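Local coordinates for fructooligosaccharide ABC transporter substrate-binding protein FusA (Streptococcus pneumoniae, PDB 5G5Y) that captures short- and long-chain fructooligosaccharides such as kestose, nystose and inulin, but not sucrose, for import by the FusABC-MsmK transporter, at residues K143-K148 and E165-G170; D171-G174 and D179-P182; S184-S187 and N191-F194; N253-K258 and Q262-Y267. One frame throughout, in Å; residues are numbered along the deposited sequence.

Interaction 1 of 4, residues K143-K148 and E165-G170; sequences KDWLKK and EAFKNG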
loop_
_atom_site.group_PDB
_atom_site.type_symbol
_atom_site.label_atom_id
_atom_site.label_comp_id
_atom_site.label_asym_id
_atom_site.label_seq_id
_atom_site.Cartn_x
_atom_site.Cartn_y
_atom_site.Cartn_z
ATOM N N LYS A 143 15.828 21.743 -3.526
ATOM C CA LYS A 143 15.791 23.101 -2.985
ATOM C C LYS A 143 17.158 23.817 -2.944
ATOM O O LYS A 143 17.166 25.025 -3.004
ATOM C CB LYS A 143 15.202 23.112 -1.554
ATOM C CG LYS A 143 13.682 23.023 -1.488
ATOM C CD LYS A 143 13.104 23.612 -0.191
ATOM C CE LYS A 143 13.950 23.334 1.061
ATOM N NZ LYS A 143 13.209 23.506 2.350
ATOM N N ASP A 144 18.259 23.078 -2.817
ATOM C CA ASP A 144 19.613 23.632 -2.972
ATOM C C ASP A 144 19.750 24.294 -4.348
ATOM O O ASP A 144 20.153 25.460 -4.440
ATOM C CB ASP A 144 20.705 22.565 -2.875
ATOM C CG ASP A 144 20.923 22.031 -1.466
ATOM O OD1 ASP A 144 20.388 22.585 -0.488
ATOM O OD2 ASP A 144 21.666 21.031 -1.365
ATOM N N TRP A 145 19.383 23.559 -5.401
ATOM C CA TRP A 145 19.436 24.106 -6.788
ATOM C C TRP A 145 18.545 25.333 -7.000
ATOM O O TRP A 145 18.965 26.312 -7.625
ATOM C CB TRP A 145 19.093 23.025 -7.812
ATOM C CG TRP A 145 20.047 21.889 -7.856
ATOM C CD1 TRP A 145 21.141 21.669 -7.049
ATOM C CD2 TRP A 145 19.988 20.786 -8.744
ATOM N NE1 TRP A 145 21.748 20.514 -7.391
ATOM C CE2 TRP A 145 21.069 19.945 -8.432
ATOM C CE3 TRP A 145 19.128 20.430 -9.780
ATOM C CZ2 TRP A 145 21.311 18.775 -9.110
ATOM C CZ3 TRP A 145 19.358 19.250 -10.442
ATOM C CH2 TRP A 145 20.438 18.443 -10.117
ATOM N N LEU A 146 17.321 25.303 -6.475
ATOM C CA LEU A 146 16.415 26.451 -6.553
ATOM C C LEU A 146 17.020 27.726 -5.915
ATOM O O LEU A 146 16.925 28.814 -6.498
ATOM C CB LEU A 146 15.104 26.152 -5.841
ATOM C CG LEU A 146 14.064 25.237 -6.513
ATOM C CD1 LEU A 146 12.910 25.045 -5.537
ATOM C CD2 LEU A 146 13.549 25.824 -7.813
ATOM N N LYS A 147 17.618 27.566 -4.735
ATOM C CA LYS A 147 18.301 28.673 -4.016
ATOM C C LYS A 147 19.527 29.192 -4.785
ATOM O O LYS A 147 19.648 30.383 -5.021
ATOM C CB LYS A 147 18.764 28.215 -2.622
ATOM N N LYS A 148 20.418 28.277 -5.170
ATOM C CA LYS A 148 21.597 28.619 -5.959
ATOM C C LYS A 148 21.245 29.421 -7.214
ATOM O O LYS A 148 21.897 30.422 -7.487
ATOM C CB LYS A 148 22.361 27.371 -6.338
ATOM C CG LYS A 148 23.680 27.624 -7.069
ATOM C CD LYS A 148 24.778 28.112 -6.139
ATOM C CE LYS A 148 26.128 28.118 -6.854
ATOM N NZ LYS A 148 27.162 28.867 -6.079
ATOM N N GLU A 165 14.426 23.640 -17.033
ATOM C CA GLU A 165 15.384 24.182 -18.041
ATOM C C GLU A 165 16.561 24.891 -17.383
ATOM O O GLU A 165 17.704 24.718 -17.819
ATOM C CB GLU A 165 14.671 25.105 -18.986
ATOM C CG GLU A 165 13.764 24.308 -19.897
ATOM C CD GLU A 165 13.038 25.147 -20.907
ATOM O OE1 GLU A 165 12.434 26.159 -20.518
ATOM O OE2 GLU A 165 13.046 24.739 -22.084
ATOM N N ALA A 166 16.277 25.628 -16.320
ATOM C CA ALA A 166 17.335 26.261 -15.486
ATOM C C ALA A 166 18.216 25.217 -14.796
ATOM O O ALA A 166 19.449 25.354 -14.776
ATOM C CB ALA A 166 16.725 27.224 -14.481
ATOM N N PHE A 167 17.614 24.146 -14.272
ATOM C CA PHE A 167 18.392 23.011 -13.773
ATOM C C PHE A 167 19.246 22.376 -14.875
ATOM O O PHE A 167 20.371 21.949 -14.627
ATOM C CB PHE A 167 17.498 21.885 -13.213
ATOM C CG PHE A 167 16.752 22.215 -11.942
ATOM C CD1 PHE A 167 17.036 23.348 -11.156
ATOM C CD2 PHE A 167 15.795 21.321 -11.484
ATOM C CE1 PHE A 167 16.337 23.590 -9.986
ATOM C CE2 PHE A 167 15.103 21.555 -10.303
ATOM C CZ PHE A 167 15.380 22.677 -9.545
ATOM N N LYS A 168 18.686 22.244 -16.074
ATOM C CA LYS A 168 19.422 21.616 -17.180
ATOM C C LYS A 168 20.662 22.431 -17.563
ATOM O O LYS A 168 21.732 21.871 -17.710
ATOM C CB LYS A 168 18.518 21.429 -18.410
ATOM C CG LYS A 168 19.078 20.530 -19.514
ATOM C CD LYS A 168 18.249 20.698 -20.785
ATOM C CE LYS A 168 18.989 20.314 -22.035
ATOM N NZ LYS A 168 19.253 18.852 -22.048
ATOM N N ASN A 169 20.475 23.736 -17.741
ATOM C CA ASN A 169 21.474 24.619 -18.373
ATOM C C ASN A 169 22.256 25.476 -17.381
ATOM O O ASN A 169 23.242 26.090 -17.765
ATOM C CB ASN A 169 20.773 25.585 -19.330
ATOM C CG ASN A 169 19.947 24.870 -20.390
ATOM O OD1 ASN A 169 20.353 23.843 -20.908
ATOM N ND2 ASN A 169 18.767 25.416 -20.700
ATOM N N GLY A 170 21.783 25.586 -16.143
ATOM C CA GLY A 170 22.330 26.560 -15.187
ATOM C C GLY A 170 23.439 26.066 -14.288
ATOM O O GLY A 170 23.922 26.820 -13.460
#
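Phe167 of helix 157-169 reaches across to Trp145 and Leu146 of the short helix 143-148. Its side chain can be followed outward. CB sits 4.1 Å from Trp145 CE3, already at the margin of the indole. CG is closer, 3.7 Å from the same CE3, and CD1 and CD2 lie at nearly the same distance from it. Trp145 CE3 therefore stands over one face of the phenyl ring, 3.6 Å above its plane and displaced toward the rim. Farther out, CE1 meets the root of the tryptophan, with Trp145 CB 3.6 Å away. At the tip, CZ touches the Leu146 methyl CD2 at 4.0 Å.

The two rings make an edge-to-face, T-shaped pair. The six-membered ring of Trp145 presents its edge to the face of Phe167, with centroids 5.2 Å apart and planes at 80°. The tryptophan CG is anti to its carbonyl carbon (chi1 -63°), which carries the indole off the helix toward Phe167. Leu146 starts off to one side, and its CD2 methyl reaches the phenyl tip.

The far part of the indole continues the packing. Trp145 also touches Pro172 and Glu180, next to the first calcium site, and its backbone N is hydrogen-bonded to Asn142 OD1. On other sides of the short helix, Lys143 NZ makes a salt bridge with Asp283, and Asp144 OD2 is hydrogen-bonded to Ser281 OG.

The contact is wholly apolar and buried. With no polar bond between these side chains, shape and dispersion between a ring edge, a ring face and a methyl hold the two helices together.

Interaction 2 of 4, residues D171-G174 and D179-P182; sequences DPNG and DEIP. With CA (calcium ion), chain C.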
loop_
_atom_site.group_PDB
_atom_site.type_symbol
_atom_site.label_atom_id
_atom_site.label_comp_id
_atom_site.label_asym_id
_atom_site.label_seq_id
_atom_site.Cartn_x
_atom_site.Cartn_y
_atom_site.Cartn_z
ATOM N N ASP A 171 23.813 24.798 -14.399
ATOM C CA ASP A 171 24.819 24.195 -13.539
ATOM C C ASP A 171 24.643 24.565 -12.042
ATOM O O ASP A 171 25.547 25.135 -11.423
ATOM C CB ASP A 171 26.232 24.534 -14.065
ATOM C CG ASP A 171 27.341 23.832 -13.288
ATOM O OD1 ASP A 171 27.167 22.633 -12.932
ATOM O OD2 ASP A 171 28.398 24.484 -13.046
ATOM N N PRO A 172 23.467 24.232 -11.454
ATOM C CA PRO A 172 23.256 24.595 -10.044
ATOM C C PRO A 172 24.211 23.930 -9.041
ATOM O O PRO A 172 24.472 24.507 -7.986
ATOM C CB PRO A 172 21.801 24.170 -9.778
ATOM C CG PRO A 172 21.499 23.148 -10.822
ATOM C CD PRO A 172 22.239 23.667 -12.043
ATOM N N ASN A 173 24.741 22.755 -9.338
ATOM C CA ASN A 173 25.735 22.169 -8.418
ATOM C C ASN A 173 27.171 22.733 -8.606
ATOM O O ASN A 173 28.094 22.274 -7.946
ATOM C CB ASN A 173 25.700 20.632 -8.440
ATOM C CG ASN A 173 26.331 20.027 -9.681
ATOM O OD1 ASN A 173 26.896 20.727 -10.526
ATOM N ND2 ASN A 173 26.215 18.714 -9.808
ATOM N N GLY A 174 27.344 23.687 -9.525
ATOM C CA GLY A 174 28.550 24.499 -9.607
ATOM C C GLY A 174 29.831 23.810 -10.059
ATOM O O GLY A 174 30.916 24.368 -9.875
ATOM N N ASP A 179 25.765 17.816 -15.788
ATOM C CA ASP A 179 25.503 16.539 -15.122
ATOM C C ASP A 179 24.107 16.480 -14.451
ATOM O O ASP A 179 23.626 15.405 -14.107
ATOM C CB ASP A 179 26.607 16.249 -14.089
ATOM C CG ASP A 179 26.668 17.269 -12.947
ATOM O OD1 ASP A 179 26.495 18.511 -13.125
ATOM O OD2 ASP A 179 26.970 16.822 -11.828
ATOM N N GLU A 180 23.465 17.634 -14.305
ATOM C CA GLU A 180 22.138 17.727 -13.676
ATOM C C GLU A 180 21.107 16.947 -14.535
ATOM O O GLU A 180 21.048 17.119 -15.768
ATOM C CB GLU A 180 21.717 19.191 -13.517
ATOM C CG GLU A 180 22.425 19.982 -12.414
ATOM C CD GLU A 180 23.789 20.588 -12.798
ATOM O OE1 GLU A 180 24.238 20.417 -13.953
ATOM O OE2 GLU A 180 24.425 21.258 -11.930
ATOM N N ILE A 181 20.352 16.066 -13.882
ATOM C CA ILE A 181 19.263 15.323 -14.511
ATOM C C ILE A 181 18.012 16.042 -14.020
ATOM O O ILE A 181 17.649 15.889 -12.862
ATOM C CB ILE A 181 19.251 13.848 -14.093
ATOM C CG1 ILE A 181 20.595 13.182 -14.434
ATOM C CG2 ILE A 181 18.099 13.105 -14.790
ATOM C CD1 ILE A 181 20.755 11.768 -13.933
ATOM N N PRO A 182 17.379 16.860 -14.867
ATOM C CA PRO A 182 16.286 17.668 -14.337
ATOM C C PRO A 182 15.108 16.896 -13.749
ATOM O O PRO A 182 14.593 17.289 -12.692
ATOM C CB PRO A 182 15.852 18.491 -15.546
ATOM C CG PRO A 182 17.138 18.581 -16.366
ATOM C CD PRO A 182 17.708 17.234 -16.263
HETATM CA CA CA C . 26.664 20.614 -12.977
HETATM O O HOH W 1 23.652 22.357 -15.778
#
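Asp171, Asn173, Asp179 and Glu180 converge on one calcium ion. Metal bonds dominate. Asp171 OD1 and Asp179 OD1 each bind the calcium at 2.1 Å, and Asn173 OD1 binds it at 2.5 Å. Glu180 is bidentate, with OE1 2.6 Å from the calcium. Asn175 OD1 and the carbonyl O of Glu177 complete the site. The Asp171, Asn173, Asn175, Glu177 spacing recalls positions 1, 3, 5 and 7 of an EF-hand loop, though the bidentate glutamate comes earlier. Calcium binding is essential for substrate translocation.

Hydrogen bonds brace the ligands. Asn173 N donates to Glu180 OE2 at 3.0 Å in a nearly straight bond (166°). Asn173 ND2 donates to Asp179 OD2 at 2.9 Å, on the syn side of the carboxylate. Asn173 and Asp179 thus each use one atom for calcium and another for their mutual bond, while Glu180 OE2 serves the metal and Asn173 N together. Water 1 accepts from Asp171 N and donates to Glu180 OE1. Asp171 OD2 is held by Gly176 N.

Apolar packing is slight: Pro172 CG lies 3.7 Å from Glu180 CG.

Three carboxylates crowd together here, and the calcium probably offsets their mutual repulsion.

Interaction 3 of 4, residues S184-S187 and N191-F194; sequences SFIS and NEDF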
loop_
_atom_site.group_PDB
_atom_site.type_symbol
_atom_site.label_atom_id
_atom_site.label_comp_id
_atom_site.label_asym_id
_atom_site.label_seq_id
_atom_site.Cartn_x
_atom_site.Cartn_y
_atom_site.Cartn_z
ATOM N N SER A 184 13.390 12.812 -13.266
ATOM C CA SER A 184 13.575 11.371 -13.341
ATOM C C SER A 184 12.465 10.629 -12.620
ATOM O O SER A 184 11.750 11.195 -11.802
ATOM C CB SER A 184 14.925 10.955 -12.757
ATOM O OG SER A 184 15.241 9.660 -13.218
ATOM N N PHE A 185 12.332 9.365 -12.977
ATOM C CA PHE A 185 11.318 8.477 -12.464
ATOM C C PHE A 185 11.678 7.099 -12.898
ATOM O O PHE A 185 12.590 6.906 -13.743
ATOM C CB PHE A 185 9.941 8.878 -13.020
ATOM C CG PHE A 185 9.918 9.031 -14.530
ATOM C CD1 PHE A 185 9.724 7.925 -15.363
ATOM C CD2 PHE A 185 10.104 10.268 -15.099
ATOM C CE1 PHE A 185 9.705 8.081 -16.772
ATOM C CE2 PHE A 185 10.073 10.430 -16.499
ATOM C CZ PHE A 185 9.874 9.335 -17.328
ATOM N N ILE A 186 11.023 6.126 -12.280
ATOM C CA ILE A 186 11.005 4.746 -12.759
ATOM C C ILE A 186 9.605 4.519 -13.302
ATOM O O ILE A 186 8.633 4.458 -12.556
ATOM C CB ILE A 186 11.361 3.701 -11.686
ATOM C CG1 ILE A 186 12.724 4.023 -11.035
ATOM C CG2 ILE A 186 11.394 2.293 -12.280
ATOM C CD1 ILE A 186 13.112 3.074 -9.944
ATOM N N SER A 187 9.522 4.350 -14.603
ATOM C CA SER A 187 8.223 4.241 -15.286
ATOM C C SER A 187 7.412 2.975 -15.000
ATOM O O SER A 187 7.915 1.845 -14.984
ATOM C CB SER A 187 8.412 4.391 -16.799
ATOM O OG SER A 187 7.141 4.377 -17.478
ATOM N N ASN A 191 5.962 3.452 -6.710
ATOM C CA ASN A 191 6.238 4.696 -5.983
ATOM C C ASN A 191 7.124 5.716 -6.688
ATOM O O ASN A 191 7.215 6.858 -6.239
ATOM C CB ASN A 191 6.837 4.343 -4.619
ATOM C CG ASN A 191 5.932 3.441 -3.793
ATOM O OD1 ASN A 191 4.713 3.366 -4.022
ATOM N ND2 ASN A 191 6.523 2.746 -2.826
ATOM N N GLU A 192 7.781 5.305 -7.762
ATOM C CA GLU A 192 8.751 6.098 -8.479
ATOM C C GLU A 192 8.254 6.568 -9.846
ATOM O O GLU A 192 8.991 7.173 -10.599
ATOM C CB GLU A 192 10.080 5.320 -8.587
ATOM C CG GLU A 192 10.834 5.170 -7.267
ATOM C CD GLU A 192 10.199 4.239 -6.274
ATOM O OE1 GLU A 192 9.837 3.120 -6.644
ATOM O OE2 GLU A 192 10.035 4.604 -5.107
ATOM N N ASP A 193 6.987 6.343 -10.155
ATOM C CA ASP A 193 6.413 6.788 -11.409
ATOM C C ASP A 193 5.976 8.259 -11.348
ATOM O O ASP A 193 5.687 8.760 -10.271
ATOM C CB ASP A 193 5.191 5.921 -11.753
ATOM C CG ASP A 193 4.689 6.177 -13.164
ATOM O OD1 ASP A 193 5.542 6.133 -14.082
ATOM O OD2 ASP A 193 3.496 6.519 -13.384
ATOM N N PHE A 194 5.837 8.912 -12.514
ATOM C CA PHE A 194 5.468 10.307 -12.617
ATOM C C PHE A 194 3.959 10.601 -12.579
ATOM O O PHE A 194 3.577 11.768 -12.630
ATOM C CB PHE A 194 6.072 10.975 -13.908
ATOM C CG PHE A 194 5.658 10.319 -15.198
ATOM C CD1 PHE A 194 4.394 10.511 -15.734
ATOM C CD2 PHE A 194 6.518 9.450 -15.851
ATOM C CE1 PHE A 194 4.015 9.864 -16.906
ATOM C CE2 PHE A 194 6.131 8.811 -17.024
ATOM C CZ PHE A 194 4.888 9.038 -17.561
HETATM O O HOH W 2 7.703 3.157 -10.171
#
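Glu192, Phe185 and Phe194 bury the most surface where residues 184-187 meet residues 191-194, with Ile186 close behind. Glu192 packs by the start of its side chain. Its CB lies 3.7 Å from Ile186 CB, and its CG runs near the Ile186 methyl CD1. The two side chains lie side by side and point the same way. Glu192 bends at chi2 (71°), and its carboxylate turns away from residues 184-187 to Thr269, which bonds OE2.

The backbone of Glu192 also works. Its carbonyl O accepts from Ile186 N at 2.8 Å, with the donor well above the carbonyl plane. The same O comes 3.1 Å from Phe185 CB. Water 2 gives a second link: it donates to Ile186 O and accepts from Glu192 N.

Phe185 and Phe194 form an edge-to-face pair, the edge of Phe194 toward the face of Phe185, with centroids 4.7 Å apart and planes at 76°. Phe194 CD2 stands over the centre of the Phe185 face, 3.6 Å from Phe185 CD1. The two side chains run alongside each other. Phe268 touches both rings, and Phe248 adds a further edge-to-face partner for Phe185.

Asp193 OD1 lies 3.5 Å from Ser187 CA. Its carboxylate is paired with Lys195 and Arg450, the latter on helix 429-455.

Asn191, which binds substrate, begins the second segment. The contact closes a short loop beside the sugar site: the ring pair packs at one end, and one direct and one water-mediated backbone link join the two segments at the other.

Interaction 4 of 4, residues N253-K258 and Q262-Y267; sequences NSYIAK and QKFGVY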
loop_
_atom_site.group_PDB
_atom_site.type_symbol
_atom_site.label_atom_id
_atom_site.label_comp_id
_atom_site.label_asym_id
_atom_site.label_seq_id
_atom_site.Cartn_x
_atom_site.Cartn_y
_atom_site.Cartn_z
ATOM N N ASN A 253 18.072 0.074 -8.208
ATOM C CA ASN A 253 19.495 0.218 -7.843
ATOM C C ASN A 253 20.181 1.364 -8.565
ATOM O O ASN A 253 20.864 2.158 -7.939
ATOM C CB ASN A 253 20.247 -1.113 -8.040
ATOM C CG ASN A 253 19.942 -2.120 -6.933
ATOM O OD1 ASN A 253 19.693 -1.748 -5.794
ATOM N ND2 ASN A 253 19.991 -3.389 -7.260
ATOM N N SER A 254 19.961 1.497 -9.862
ATOM C CA SER A 254 20.552 2.619 -10.595
ATOM C C SER A 254 19.982 3.998 -10.200
ATOM O O SER A 254 20.707 4.988 -10.078
ATOM C CB SER A 254 20.389 2.416 -12.101
ATOM O OG SER A 254 20.688 3.646 -12.752
ATOM N N TYR A 255 18.660 4.034 -10.008
ATOM C CA TYR A 255 17.925 5.261 -9.636
ATOM C C TYR A 255 18.433 5.813 -8.324
ATOM O O TYR A 255 18.741 6.996 -8.211
ATOM C CB TYR A 255 16.451 4.884 -9.481
ATOM C CG TYR A 255 15.424 5.966 -9.340
ATOM C CD1 TYR A 255 15.114 6.802 -10.410
ATOM C CD2 TYR A 255 14.647 6.068 -8.183
ATOM C CE1 TYR A 255 14.101 7.751 -10.316
ATOM C CE2 TYR A 255 13.632 7.012 -8.082
ATOM C CZ TYR A 255 13.346 7.837 -9.160
ATOM O OH TYR A 255 12.355 8.779 -9.096
ATOM N N ILE A 256 18.530 4.956 -7.321
ATOM C CA ILE A 256 19.054 5.409 -6.025
ATOM C C ILE A 256 20.569 5.716 -6.020
ATOM O O ILE A 256 21.018 6.516 -5.212
ATOM C CB ILE A 256 18.646 4.491 -4.862
ATOM C CG1 ILE A 256 19.367 3.161 -4.895
ATOM C CG2 ILE A 256 17.128 4.277 -4.869
ATOM C CD1 ILE A 256 19.102 2.319 -3.667
ATOM N N ALA A 257 21.349 5.115 -6.917
ATOM C CA ALA A 257 22.772 5.514 -7.061
ATOM C C ALA A 257 22.885 6.959 -7.523
ATOM O O ALA A 257 23.649 7.757 -6.962
ATOM C CB ALA A 257 23.502 4.585 -8.042
ATOM N N LYS A 258 22.095 7.312 -8.540
ATOM C CA LYS A 258 22.037 8.680 -9.003
ATOM C C LYS A 258 21.410 9.608 -7.980
ATOM O O LYS A 258 21.867 10.735 -7.814
ATOM C CB LYS A 258 21.255 8.778 -10.314
ATOM C CG LYS A 258 22.003 8.172 -11.473
ATOM C CD LYS A 258 21.195 8.275 -12.758
ATOM C CE LYS A 258 20.110 7.215 -12.838
ATOM N NZ LYS A 258 19.491 7.315 -14.184
ATOM N N GLN A 262 22.814 12.992 -5.637
ATOM C CA GLN A 262 22.037 14.215 -5.792
ATOM C C GLN A 262 22.054 14.778 -7.213
ATOM O O GLN A 262 22.222 15.978 -7.424
ATOM C CB GLN A 262 22.449 15.257 -4.743
ATOM C CG GLN A 262 22.415 14.690 -3.313
ATOM C CD GLN A 262 22.288 15.736 -2.217
ATOM O OE1 GLN A 262 22.217 16.928 -2.478
ATOM N NE2 GLN A 262 22.255 15.274 -0.968
ATOM N N LYS A 263 21.871 13.895 -8.176
ATOM C CA LYS A 263 21.866 14.291 -9.596
ATOM C C LYS A 263 20.491 14.743 -10.109
ATOM O O LYS A 263 20.380 15.316 -11.210
ATOM C CB LYS A 263 22.397 13.142 -10.442
ATOM C CG LYS A 263 23.880 12.822 -10.211
ATOM C CD LYS A 263 24.784 13.880 -10.848
ATOM C CE LYS A 263 26.259 13.721 -10.480
ATOM N NZ LYS A 263 26.733 12.323 -10.661
ATOM N N PHE A 264 19.452 14.520 -9.302
ATOM C CA PHE A 264 18.079 14.743 -9.736
ATOM C C PHE A 264 17.597 16.145 -9.379
ATOM O O PHE A 264 17.870 16.655 -8.283
ATOM C CB PHE A 264 17.134 13.728 -9.093
ATOM C CG PHE A 264 17.335 12.298 -9.505
ATOM C CD1 PHE A 264 17.746 11.927 -10.779
ATOM C CD2 PHE A 264 17.006 11.288 -8.600
ATOM C CE1 PHE A 264 17.830 10.604 -11.126
ATOM C CE2 PHE A 264 17.102 9.963 -8.942
ATOM C CZ PHE A 264 17.518 9.611 -10.211
ATOM N N GLY A 265 16.895 16.783 -10.319
ATOM C CA GLY A 265 16.217 18.025 -10.041
ATOM C C GLY A 265 14.869 17.774 -9.376
ATOM O O GLY A 265 14.576 18.326 -8.310
ATOM N N VAL A 266 14.038 16.992 -10.062
ATOM C CA VAL A 266 12.713 16.587 -9.590
ATOM C C VAL A 266 12.681 15.096 -9.788
ATOM O O VAL A 266 13.074 14.611 -10.845
ATOM C CB VAL A 266 11.560 17.279 -10.361
ATOM C CG1 VAL A 266 10.187 16.674 -10.011
ATOM C CG2 VAL A 266 11.577 18.785 -10.111
ATOM N N TYR A 267 12.256 14.342 -8.774
ATOM C CA TYR A 267 12.106 12.903 -8.914
ATOM C C TYR A 267 10.940 12.422 -8.037
ATOM O O TYR A 267 10.390 13.192 -7.267
ATOM C CB TYR A 267 13.409 12.131 -8.585
ATOM C CG TYR A 267 13.713 12.032 -7.104
ATOM C CD1 TYR A 267 14.224 13.118 -6.387
ATOM C CD2 TYR A 267 13.417 10.882 -6.411
ATOM C CE1 TYR A 267 14.497 13.016 -5.013
ATOM C CE2 TYR A 267 13.654 10.768 -5.044
ATOM C CZ TYR A 267 14.182 11.826 -4.340
ATOM O OH TYR A 267 14.396 11.642 -2.989
#
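This is a helix end packed on the strand that follows it: helix 252-260 turns back onto strand 264-269 through a short turn. The link is made by backbone and by aromatic rings. Lys263 N donates to Lys258 O at 3.2 Å, with an N-H...O angle of 164°.

The tip of Phe264 fits between Tyr255 and Lys258. Its CZ is 3.8 Å from Lys258 CB and 3.7 Å from Tyr255 CD1. The Tyr255 and Phe264 rings meet obliquely, with planes at 44°, and Phe264 CE2 stands over the rim of one tyrosine face. Tyr255 has CG anti to its backbone N (chi1 -169°), which brings the ring to the strand. Its OH ends 3.6 Å from Tyr267 CB, in the plane of the Tyr267 ring at its edge, and bonds to Phe268 O. Tyr267 OH goes instead to Thr276.

Lys258 NZ leads away from Phe264 to salt bridges with Glu246 and Asp244. Lys263 likewise sends its chain away from the helix, toward Asp179 of the first calcium site.

With Gln262 at positive phi as the C-prime residue, and Gln262 N bonded to Gly259 O, the helix ends in a Schellman motif.

Overall arrangement
Interaction 1 is a fully buried contact, while interactions 2, 3 and 4 are only partly buried. Interactions 1 and 2 touch: the apolar helix pair adjoins the charged calcium loop. Interactions 2 and 4 reach the same sheet, where strands 181-183 and 264-269 are neighbours. Interaction 1 also meets this sheet, at Gly265. Interaction 3 follows directly after strand 181-183 and touches interaction 4 through Glu192 and Tyr255, and through a probable backbone hydrogen bond between Ser184 and Val266. The chemistry changes with place: rings between helices, oxygen ligands at the calcium, mixed ring and backbone links near the substrate site and at the helix end.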